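PDB 5JXF: Asp/Glu-specific dipeptidyl-peptidase from Flavobacterium psychrophilum, which removes dipeptides from the N-terminus of oligopeptides as a serine peptidase of family S46, strictly requiring Asp or Glu at the P1 position. Local coordinates for residues Q290-S295 and I563-Q568. Numbering follows the deposited sequence.
Sequences QEYLPS and IYMKAQ
Met-565 lays its thioether end over one face of the Tyr-292 ring, the main apolar element of the contact. Met-565 CE stands over the Tyr-292 ring in a CH-pi contact, 3.8 Å from the centroid and 15° off the normal, while Met-565 SD approaches obliquely in a Met-aromatic contact, 3.4 Å from Tyr-292 CD2. Bends at the second and third side-chain torsions fold the methionine end back onto the ring. The opposite face is backed by CB of Glu-291, and the phenol OH is anchored by a hydrogen bond with Phe-578 O.

Tyr-564 makes a second contact through its ring edge. Tyr-564 CE2 meets the loop backbone edge-on at Pro-294 N (3.8 Å) and touches Pro-294 CB at 4.1 Å. One turn further along the helix, Gln-568 NE2 lies 3.2 Å above the plane of the Tyr-564 ring, over its centre; Phe-371 of helix 360-375 adds an edge-to-face ring contact. Tyr-564 OH is buried with no hydrogen-bond partner in the model.

The polar link is one weak hydrogen bond, Gln-568 NE2 to Tyr-292 O at 3.4 Å with an N-H...O angle of 154°. The amide reaches it on a chain extended beyond CG, its plane 76° from that of the Tyr-292 ring.

Away from the annotated catalytic and specificity residues, this contact sets the loop between strand 279-284, part of the eight-stranded antiparallel sheet that also holds strand 665-667, and helix 295-325 against helix 547-571, which follows a largely helical stretch of chain. Its cohesion probably rests on sulfur, methyl and ring contacts more than on the long amide bond.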
ATOM      1  N   GLN A 290      -6.975  25.698  11.433  1.00 57.81           N
ATOM      2  CA  GLN A 290      -8.243  26.370  11.153  1.00 56.78           C
ATOM      3  C   GLN A 290      -9.421  25.462  11.474  1.00 54.74           C
ATOM      4  O   GLN A 290     -10.121  25.037  10.572  1.00 52.08           O
ATOM      5  CB  GLN A 290      -8.328  26.792   9.683  1.00 61.94           C
ATOM      6  CG  GLN A 290      -7.181  27.658   9.220  1.00 66.75           C
ATOM      7  CD  GLN A 290      -7.341  28.129   7.793  1.00 72.45           C
ATOM      8  OE1 GLN A 290      -7.671  29.292   7.545  1.00 77.75           O
ATOM      9  NE2 GLN A 290      -7.076  27.242   6.843  1.00 75.57           N
ATOM     10  N   GLU A 291      -9.635  25.153  12.749  1.00 57.16           N
ATOM     11  CA  GLU A 291     -10.645  24.163  13.110  1.00 58.51           C
ATOM     12  C   GLU A 291     -12.058  24.715  13.027  1.00 63.85           C
ATOM     13  O   GLU A 291     -13.032  23.958  13.082  1.00 64.45           O
ATOM     14  CB  GLU A 291     -10.408  23.627  14.526  1.00 61.09           C
ATOM     15  CG  GLU A 291      -9.045  22.975  14.768  1.00 64.61           C
ATOM     16  CD  GLU A 291      -8.770  21.791  13.859  1.00 64.91           C
ATOM     17  OE1 GLU A 291      -9.726  21.183  13.329  1.00 67.18           O
ATOM     18  OE2 GLU A 291      -7.580  21.478  13.672  1.00 62.58           O
ATOM     19  N   TYR A 292     -12.176  26.031  12.901  1.00 63.37           N
ATOM     20  CA  TYR A 292     -13.472  26.664  13.071  1.00 68.91           C
ATOM     21  C   TYR A 292     -14.001  27.336  11.807  1.00 71.58           C
ATOM     22  O   TYR A 292     -14.762  28.301  11.880  1.00 71.65           O
ATOM     23  CB  TYR A 292     -13.374  27.664  14.210  1.00 64.18           C
ATOM     24  CG  TYR A 292     -12.766  27.036  15.437  1.00 69.60           C
ATOM     25  CD1 TYR A 292     -13.488  26.127  16.195  1.00 70.27           C
ATOM     26  CD2 TYR A 292     -11.456  27.324  15.820  1.00 67.05           C
ATOM     27  CE1 TYR A 292     -12.936  25.540  17.314  1.00 69.90           C
ATOM     28  CE2 TYR A 292     -10.894  26.734  16.935  1.00 64.72           C
ATOM     29  CZ  TYR A 292     -11.640  25.842  17.675  1.00 66.78           C
ATOM     30  OH  TYR A 292     -11.098  25.247  18.787  1.00 60.01           O
ATOM     31  N   LEU A 293     -13.602  26.815  10.654  1.00 72.35           N
ATOM     32  CA  LEU A 293     -14.011  27.387   9.383  1.00 66.15           C
ATOM     33  C   LEU A 293     -15.478  27.102   9.102  1.00 71.68           C
ATOM     34  O   LEU A 293     -16.057  26.173   9.656  1.00 72.90           O
ATOM     35  CB  LEU A 293     -13.141  26.844   8.250  1.00 60.27           C
ATOM     36  CG  LEU A 293     -11.727  27.415   8.164  1.00 58.84           C
ATOM     37  CD1 LEU A 293     -10.952  26.773   7.028  1.00 60.71           C
ATOM     38  CD2 LEU A 293     -11.766  28.924   8.013  1.00 55.09           C
ATOM     39  N   PRO A 294     -16.094  27.931   8.253  1.00 74.86           N
ATOM     40  CA  PRO A 294     -17.430  27.687   7.711  1.00 75.52           C
ATOM     41  C   PRO A 294     -17.392  26.595   6.658  1.00 73.46           C
ATOM     42  O   PRO A 294     -16.306  26.280   6.178  1.00 74.09           O
ATOM     43  CB  PRO A 294     -17.774  29.017   7.066  1.00 75.82           C
ATOM     44  CG  PRO A 294     -16.430  29.482   6.580  1.00 75.46           C
ATOM     45  CD  PRO A 294     -15.535  29.191   7.734  1.00 71.13           C
ATOM     46  N   SER A 295     -18.555  26.059   6.295  1.00 75.00           N
ATOM     47  CA  SER A 295     -18.675  25.059   5.239  1.00 77.31           C
ATOM     48  C   SER A 295     -17.996  25.506   3.959  1.00 77.43           C
ATOM     49  O   SER A 295     -17.338  24.723   3.271  1.00 72.86           O
ATOM     50  CB  SER A 295     -20.150  24.767   4.937  1.00 85.91           C
ATOM     51  OG  SER A 295     -20.784  24.084   6.003  1.00 91.66           O
ATOM     52  N   ILE A 563     -15.492  37.300  13.952  1.00 79.07           N
ATOM     53  CA  ILE A 563     -16.773  37.323  14.661  1.00 80.22           C
ATOM     54  C   ILE A 563     -17.351  35.922  14.808  1.00 80.66           C
ATOM     55  O   ILE A 563     -17.924  35.574  15.846  1.00 82.32           O
ATOM     56  CB  ILE A 563     -17.794  38.210  13.941  1.00 89.52           C
ATOM     57  CG1 ILE A 563     -17.308  39.656  13.905  1.00 93.88           C
ATOM     58  CG2 ILE A 563     -19.162  38.132  14.613  1.00 92.61           C
ATOM     59  CD1 ILE A 563     -18.261  40.577  13.180  1.00 94.78           C
ATOM     60  N   TYR A 564     -17.194  35.124  13.759  1.00 75.96           N
ATOM     61  CA  TYR A 564     -17.631  33.736  13.775  1.00 76.73           C
ATOM     62  C   TYR A 564     -16.938  32.992  14.918  1.00 79.10           C
ATOM     63  O   TYR A 564     -17.563  32.184  15.611  1.00 80.94           O
ATOM     64  CB  TYR A 564     -17.334  33.072  12.427  1.00 78.97           C
ATOM     65  CG  TYR A 564     -17.972  31.714  12.228  1.00 81.17           C
ATOM     66  CD1 TYR A 564     -19.118  31.344  12.924  1.00 82.23           C
ATOM     67  CD2 TYR A 564     -17.414  30.796  11.350  1.00 82.14           C
ATOM     68  CE1 TYR A 564     -19.691  30.099  12.741  1.00 84.42           C
ATOM     69  CE2 TYR A 564     -17.972  29.551  11.161  1.00 81.58           C
ATOM     70  CZ  TYR A 564     -19.108  29.202  11.857  1.00 85.26           C
ATOM     71  OH  TYR A 564     -19.658  27.956  11.657  1.00 84.10           O
ATOM     72  N   MET A 565     -15.653  33.285  15.116  1.00 72.87           N
ATOM     73  CA  MET A 565     -14.863  32.672  16.186  1.00 71.94           C
ATOM     74  C   MET A 565     -15.428  33.040  17.557  1.00 68.96           C
ATOM     75  O   MET A 565     -15.685  32.169  18.390  1.00 71.53           O
ATOM     76  CB  MET A 565     -13.398  33.107  16.080  1.00 74.25           C
ATOM     77  CG  MET A 565     -12.417  32.329  16.962  1.00 67.14           C
ATOM     78  SD  MET A 565     -12.332  30.573  16.536  1.00 77.53           S
ATOM     79  CE  MET A 565     -13.036  29.836  18.009  1.00 55.77           C
ATOM     80  N   LYS A 566     -15.629  34.337  17.770  1.00 68.15           N
ATOM     81  CA  LYS A 566     -16.203  34.847  19.017  1.00 76.98           C
ATOM     82  C   LYS A 566     -17.582  34.257  19.289  1.00 81.07           C
ATOM     83  O   LYS A 566     -17.926  33.953  20.432  1.00 80.60           O
ATOM     84  CB  LYS A 566     -16.284  36.376  18.974  1.00 79.03           C
ATOM     85  CG  LYS A 566     -16.951  37.029  20.180  1.00 85.85           C
ATOM     86  CD  LYS A 566     -16.976  38.548  20.017  1.00 89.59           C
ATOM     87  CE  LYS A 566     -17.967  39.213  20.957  1.00 87.90           C
ATOM     88  NZ  LYS A 566     -17.637  38.976  22.388  1.00 87.83           N
ATOM     89  N   ALA A 567     -18.364  34.092  18.229  1.00 84.98           N
ATOM     90  CA  ALA A 567     -19.706  33.541  18.350  1.00 90.40           C
ATOM     91  C   ALA A 567     -19.654  32.134  18.918  1.00 91.95           C
ATOM     92  O   ALA A 567     -20.404  31.794  19.834  1.00 97.17           O
ATOM     93  CB  ALA A 567     -20.406  33.541  17.003  1.00 89.08           C
ATOM     94  N   GLN A 568     -18.758  31.322  18.370  1.00 89.20           N
ATOM     95  CA  GLN A 568     -18.633  29.935  18.794  1.00 86.44           C
ATOM     96  C   GLN A 568     -18.113  29.860  20.227  1.00 81.99           C
ATOM     97  O   GLN A 568     -18.509  28.982  20.994  1.00 84.03           O
ATOM     98  CB  GLN A 568     -17.728  29.160  17.832  1.00 79.96           C
ATOM     99  CG  GLN A 568     -18.334  28.988  16.442  1.00 79.25           C
ATOM    100  CD  GLN A 568     -17.446  28.197  15.497  1.00 76.80           C
ATOM    101  OE1 GLN A 568     -17.121  27.029  15.744  1.00 72.23           O
ATOM    102  NE2 GLN A 568     -17.055  28.833  14.398  1.00 76.73           N
TER